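Local coordinates for alpha-rhamnosidase (Dictyoglomus thermophilum, PDB 6I60), which probably hydrolyses terminal non-reducing alpha-L-rhamnose residues from alpha-L-rhamnosides, acting as a glycoside hydrolase, at residues Gly611-Pro616 with His820-Ser825; Ile173-Met178 with Thr289-Ile294. One frame throughout, in Å; residues are numbered along the deposited sequence.

Contact 1 (Gly611-Pro616 with His820-Ser825); sequences GDWCQP and HIMFGS
Met822 and Phe823 bring their side-chain ends to the other loop, where they meet the side chains of Trp613 and Cys614 and, for Phe823, backbone carbonyl oxygens. The nearest alpha carbons, Trp613 CA and Met822 CA, are 9.5 Å apart, no hydrogen bond spans the gap, and the two segments bury just 136 Å² between them, so this is light packing of one loop against another.

The apolar part centres on the thioether of Met822. Its terminal methyl faces two residues of the other loop at once: Met822 CE is 4.3 Å from Cys614 SG and 4.4 Å from Trp613 CD1. It reaches the indole at the edge, near the ring plane, on the pyrrole side. The extended chain of Met822 (chi2 -171°, chi3 -152°) carries the methyl this far across.

The aromatic part belongs to Phe823. With CG anti to its own carbonyl carbon (chi1 -83°), the ring extends toward 611-616 and presents its far edge to the backbone. Cys614 O lies in the ring plane at that edge, 3.4 Å from Phe823 CZ, an approach in which the carbonyl oxygen faces the weakly positive ring rim. Trp613 O comes in obliquely, farther from the same CZ atom, and Cys614 CB adds an apolar touch at 4.4 Å from Phe823 CZ.

Polar bonds to residues outside the contact hold the first loop: Asp612 OD1 accepts from Ala763 N, and Gln615 OE1 from Lys622 N.

Both loops join helices of the six-hairpin glycosidase domain, consistent with its (alpha/alpha)6 barrel. Segment 611-616 lies between helices 586-599 and 626-648, segment 820-825 leads into helix 826-835, and Ile761 of helix 761-773 touches Trp613, Met822 and Phe823.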
loop_
_atom_site.group_PDB
_atom_site.type_symbol
_atom_site.label_atom_id
_atom_site.label_comp_id
_atom_site.label_asym_id
_atom_site.label_seq_id
_atom_site.Cartn_x
_atom_site.Cartn_y
_atom_site.Cartn_z
ATOM N N GLY A 611 -7.792 21.081 -4.358
ATOM C CA GLY A 611 -8.559 21.384 -3.162
ATOM C C GLY A 611 -9.463 20.228 -2.784
ATOM O O GLY A 611 -9.096 19.055 -2.907
ATOM N N ASP A 612 -10.668 20.560 -2.320
ATOM C CA ASP A 612 -11.689 19.555 -2.016
ATOM C C ASP A 612 -12.169 18.955 -3.335
ATOM O O ASP A 612 -13.194 19.342 -3.902
ATOM C CB ASP A 612 -12.835 20.172 -1.225
ATOM C CG ASP A 612 -13.501 19.181 -0.294
ATOM O OD1 ASP A 612 -12.905 18.117 -0.022
ATOM O OD2 ASP A 612 -14.626 19.466 0.168
ATOM N N TRP A 613 -11.401 17.985 -3.826
ATOM C CA TRP A 613 -11.651 17.392 -5.133
ATOM C C TRP A 613 -12.941 16.579 -5.130
ATOM O O TRP A 613 -13.160 15.741 -4.248
ATOM C CB TRP A 613 -10.471 16.503 -5.525
ATOM C CG TRP A 613 -10.339 16.225 -6.992
ATOM C CD1 TRP A 613 -10.337 15.001 -7.595
ATOM C CD2 TRP A 613 -10.159 17.188 -8.038
ATOM N NE1 TRP A 613 -10.178 15.142 -8.953
ATOM C CE2 TRP A 613 -10.066 16.474 -9.249
ATOM C CE3 TRP A 613 -10.076 18.581 -8.068
ATOM C CZ2 TRP A 613 -9.887 17.108 -10.476
ATOM C CZ3 TRP A 613 -9.897 19.208 -9.285
ATOM C CH2 TRP A 613 -9.804 18.473 -10.472
ATOM N N CYS A 614 -13.795 16.840 -6.121
ATOM C CA CYS A 614 -14.987 16.038 -6.400
ATOM C C CYS A 614 -15.991 16.087 -5.246
ATOM O O CYS A 614 -16.323 15.075 -4.625
ATOM C CB CYS A 614 -14.604 14.595 -6.739
ATOM S SG CYS A 614 -13.726 14.444 -8.300
ATOM N N GLN A 615 -16.475 17.294 -4.971
ATOM C CA GLN A 615 -17.649 17.446 -4.135
ATOM C C GLN A 615 -18.880 17.009 -4.927
ATOM O O GLN A 615 -18.838 16.936 -6.157
ATOM C CB GLN A 615 -17.789 18.896 -3.672
ATOM C CG GLN A 615 -16.520 19.488 -3.078
ATOM C CD GLN A 615 -16.717 20.906 -2.571
ATOM O OE1 GLN A 615 -17.482 21.683 -3.144
ATOM N NE2 GLN A 615 -16.025 21.249 -1.490
ATOM N N PRO A 616 -19.980 16.685 -4.246
ATOM C CA PRO A 616 -21.182 16.229 -4.964
ATOM C C PRO A 616 -21.633 17.240 -6.009
ATOM O O PRO A 616 -21.905 18.404 -5.702
ATOM C CB PRO A 616 -22.217 16.065 -3.846
ATOM C CG PRO A 616 -21.410 15.777 -2.640
ATOM C CD PRO A 616 -20.141 16.571 -2.784
ATOM N N HIS A 820 -11.860 3.834 -7.577
ATOM C CA HIS A 820 -10.995 4.804 -6.929
ATOM C C HIS A 820 -10.903 4.525 -5.433
ATOM O O HIS A 820 -11.760 3.861 -4.844
ATOM C CB HIS A 820 -11.495 6.229 -7.168
ATOM C CG HIS A 820 -10.887 6.885 -8.368
ATOM N ND1 HIS A 820 -10.879 6.292 -9.613
ATOM C CD2 HIS A 820 -10.259 8.076 -8.514
ATOM C CE1 HIS A 820 -10.279 7.096 -10.475
ATOM N NE2 HIS A 820 -9.892 8.183 -9.833
ATOM N N ILE A 821 -9.845 5.051 -4.824
ATOM C CA ILE A 821 -9.549 4.800 -3.418
ATOM C C ILE A 821 -9.522 6.072 -2.583
ATOM O O ILE A 821 -9.441 5.981 -1.347
ATOM C CB ILE A 821 -8.216 4.032 -3.263
ATOM C CG1 ILE A 821 -8.081 3.411 -1.868
ATOM C CG2 ILE A 821 -7.034 4.935 -3.589
ATOM C CD1 ILE A 821 -9.348 2.763 -1.357
ATOM N N MET A 822 -9.612 7.254 -3.201
ATOM C CA MET A 822 -9.493 8.495 -2.441
ATOM C C MET A 822 -10.620 8.643 -1.425
ATOM O O MET A 822 -10.404 9.148 -0.316
ATOM C CB MET A 822 -9.464 9.691 -3.391
ATOM C CG MET A 822 -10.402 9.565 -4.580
ATOM S SD MET A 822 -10.141 10.872 -5.795
ATOM C CE MET A 822 -11.772 10.998 -6.522
ATOM N N PHE A 823 -11.826 8.202 -1.778
ATOM C CA PHE A 823 -12.962 8.297 -0.869
ATOM C C PHE A 823 -13.015 7.160 0.147
ATOM O O PHE A 823 -13.977 7.092 0.920
ATOM C CB PHE A 823 -14.273 8.335 -1.663
ATOM C CG PHE A 823 -14.630 9.701 -2.185
ATOM C CD1 PHE A 823 -14.854 10.755 -1.314
ATOM C CD2 PHE A 823 -14.742 9.930 -3.548
ATOM C CE1 PHE A 823 -15.182 12.011 -1.792
ATOM C CE2 PHE A 823 -15.071 11.183 -4.031
ATOM C CZ PHE A 823 -15.293 12.225 -3.151
ATOM N N GLY A 824 -12.015 6.279 0.174
ATOM C CA GLY A 824 -12.007 5.127 1.054
ATOM C C GLY A 824 -11.599 5.384 2.486
ATOM O O GLY A 824 -11.478 4.434 3.263
ATOM N N SER A 825 -11.389 6.645 2.869
ATOM C CA SER A 825 -10.957 6.964 4.225
ATOM C C SER A 825 -12.009 6.648 5.280
ATOM O O SER A 825 -11.691 6.685 6.473
ATOM C CB SER A 825 -10.570 8.440 4.316
ATOM O OG SER A 825 -11.449 9.250 3.555
#

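Contact 2 (Ile173-Met178 with Thr289-Ile294); sequences IAYAPM and TTYGPI
An antiparallel strand pairing joins 173-178, on the interrupted strand 171-184, to 289-294, on the interrupted strand 288-298. The hydrogen-bonded pair is Met178 with Thr290. Met178 N donates to Thr290 O at 3.0 Å, almost straight at the hydrogen (171°), and Thr290 N returns a longer bond of 3.2 Å to Met178 O. That carbonyl also accepts from Thr289 OG1 at 2.8 Å, the hydroxyl and the amide arriving from opposite faces of its plane. Thr289 directs OG1 there because it stands trans to the backbone N (chi1 -175°).

Beyond the pairing, Tyr175 sets its CB over one face of the Tyr291 ring, 3.9 Å from the centroid, a CH-pi contact. The two rings themselves meet obliquely, planes at 42°. Ala176 O and Pro177 CA lie at the edge of the Tyr291 ring, whose hydroxyl is hydrogen-bonded to Lys156 N and which also receives Lys152 as a cation-pi partner.

On the side of the pairing where Met178 and Thr290 point, Met178 SD packs 3.6 Å from Gly292 CA. The chain then bends at chi3, bringing CE to 3.7 Å from Pro293 CD. Farther along, Ala176 CB touches Ile294 CG2 at 3.6 Å, beside Ile248 of strand 242-250.

The chemistry implies division of labour: two backbone bonds set the register at Met178 and Thr290, and the Thr289 hydroxyl adds a third bond, to the buried Met178 carbonyl, whereas apolar and CH-pi contacts hold the irregular part, where the chains leave regular pairing.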
loop_
_atom_site.group_PDB
_atom_site.type_symbol
_atom_site.label_atom_id
_atom_site.label_comp_id
_atom_site.label_asym_id
_atom_site.label_seq_id
_atom_site.Cartn_x
_atom_site.Cartn_y
_atom_site.Cartn_z
ATOM N N ILE A 173 5.388 1.580 -27.992
ATOM C CA ILE A 173 5.366 0.219 -27.466
ATOM C C ILE A 173 6.404 -0.594 -28.226
ATOM O O ILE A 173 6.240 -0.867 -29.422
ATOM C CB ILE A 173 3.974 -0.415 -27.582
ATOM C CG1 ILE A 173 2.970 0.329 -26.698
ATOM C CG2 ILE A 173 4.030 -1.889 -27.206
ATOM C CD1 ILE A 173 1.698 0.725 -27.419
ATOM N N ALA A 174 7.473 -0.985 -27.535
ATOM C CA ALA A 174 8.483 -1.860 -28.105
ATOM C C ALA A 174 8.031 -3.316 -28.007
ATOM O O ALA A 174 6.984 -3.637 -27.438
ATOM C CB ALA A 174 9.824 -1.653 -27.407
ATOM N N TYR A 175 8.832 -4.213 -28.568
ATOM C CA TYR A 175 8.526 -5.634 -28.543
ATOM C C TYR A 175 9.055 -6.245 -27.246
ATOM O O TYR A 175 9.450 -5.540 -26.315
ATOM C CB TYR A 175 9.109 -6.323 -29.774
ATOM C CG TYR A 175 8.216 -6.287 -30.992
ATOM C CD1 TYR A 175 7.526 -5.133 -31.340
ATOM C CD2 TYR A 175 8.070 -7.406 -31.801
ATOM C CE1 TYR A 175 6.713 -5.096 -32.456
ATOM C CE2 TYR A 175 7.261 -7.379 -32.918
ATOM C CZ TYR A 175 6.585 -6.223 -33.242
ATOM O OH TYR A 175 5.778 -6.196 -34.355
ATOM N N ALA A 176 9.067 -7.575 -27.173
ATOM C CA ALA A 176 9.535 -8.283 -25.987
ATOM C C ALA A 176 10.794 -9.070 -26.321
ATOM O O ALA A 176 10.702 -10.193 -26.840
ATOM C CB ALA A 176 8.445 -9.214 -25.447
ATOM N N PRO A 177 11.981 -8.539 -26.049
ATOM C CA PRO A 177 13.207 -9.280 -26.353
ATOM C C PRO A 177 13.500 -10.346 -25.311
ATOM O O PRO A 177 13.208 -10.195 -24.123
ATOM C CB PRO A 177 14.285 -8.190 -26.342
ATOM C CG PRO A 177 13.770 -7.174 -25.387
ATOM C CD PRO A 177 12.261 -7.204 -25.487
ATOM N N MET A 178 14.088 -11.441 -25.783
ATOM C CA MET A 178 14.538 -12.529 -24.927
ATOM C C MET A 178 16.059 -12.588 -24.950
ATOM O O MET A 178 16.683 -12.331 -25.983
ATOM C CB MET A 178 13.952 -13.869 -25.381
ATOM C CG MET A 178 12.458 -13.833 -25.652
ATOM S SD MET A 178 11.888 -15.258 -26.598
ATOM C CE MET A 178 10.644 -15.926 -25.495
ATOM N N THR A 289 20.292 -13.205 -28.202
ATOM C CA THR A 289 19.019 -12.515 -28.061
ATOM C C THR A 289 18.197 -12.691 -29.329
ATOM O O THR A 289 18.743 -12.899 -30.416
ATOM C CB THR A 289 19.225 -11.026 -27.755
ATOM O OG1 THR A 289 17.957 -10.412 -27.498
ATOM C CG2 THR A 289 19.906 -10.328 -28.923
ATOM N N THR A 290 16.877 -12.604 -29.171
ATOM C CA THR A 290 15.943 -12.804 -30.273
ATOM C C THR A 290 14.571 -12.295 -29.850
ATOM O O THR A 290 14.346 -11.940 -28.690
ATOM C CB THR A 290 15.854 -14.276 -30.676
ATOM O OG1 THR A 290 14.720 -14.469 -31.530
ATOM C CG2 THR A 290 15.689 -15.139 -29.445
ATOM N N TYR A 291 13.653 -12.270 -30.813
ATOM C CA TYR A 291 12.253 -11.966 -30.562
ATOM C C TYR A 291 11.463 -13.266 -30.493
ATOM O O TYR A 291 11.742 -14.212 -31.235
ATOM C CB TYR A 291 11.677 -11.059 -31.651
ATOM C CG TYR A 291 11.935 -9.586 -31.422
ATOM C CD1 TYR A 291 12.077 -9.078 -30.137
ATOM C CD2 TYR A 291 12.041 -8.704 -32.490
ATOM C CE1 TYR A 291 12.315 -7.733 -29.922
ATOM C CE2 TYR A 291 12.278 -7.357 -32.284
ATOM C CZ TYR A 291 12.413 -6.878 -31.000
ATOM O OH TYR A 291 12.648 -5.538 -30.794
ATOM N N GLY A 292 10.481 -13.311 -29.597
ATOM C CA GLY A 292 9.725 -14.518 -29.376
ATOM C C GLY A 292 8.258 -14.382 -29.723
ATOM O O GLY A 292 7.873 -13.688 -30.670
ATOM N N PRO A 293 7.404 -15.060 -28.953
ATOM C CA PRO A 293 5.964 -15.009 -29.245
ATOM C C PRO A 293 5.326 -13.666 -28.929
ATOM O O PRO A 293 4.409 -13.249 -29.647
ATOM C CB PRO A 293 5.390 -16.130 -28.369
ATOM C CG PRO A 293 6.376 -16.282 -27.257
ATOM C CD PRO A 293 7.721 -15.974 -27.841
ATOM N N ILE A 294 5.777 -12.973 -27.888
ATOM C CA ILE A 294 5.149 -11.720 -27.481
ATOM C C ILE A 294 5.606 -10.602 -28.407
ATOM O O ILE A 294 6.809 -10.377 -28.587
ATOM C CB ILE A 294 5.478 -11.394 -26.015
ATOM C CG1 ILE A 294 4.884 -12.454 -25.087
ATOM C CG2 ILE A 294 4.940 -10.022 -25.644
ATOM C CD1 ILE A 294 5.919 -13.287 -24.377
#

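Overall arrangement
From the N terminus, contact 2 comes first: 173-178 meets 289-294 after 110 intervening residues, 56 of them in strands and none in helix, so it closes an all-beta excursion and ties strand 171-184 to strand 288-298. Contact 1 follows, with 611-616 reaching 820-825 over 203 residues, 93 of them helical, and joins two loops of the six-hairpin glycosidase domain. The contacts stand in series, neither nesting nor crossing, since the first loop is complete before the second opens. Their centres are 41 Å apart and their nearest atoms about 22 Å, so they lie in separate parts of the fold, one beta-rich and one largely helical, and do not touch.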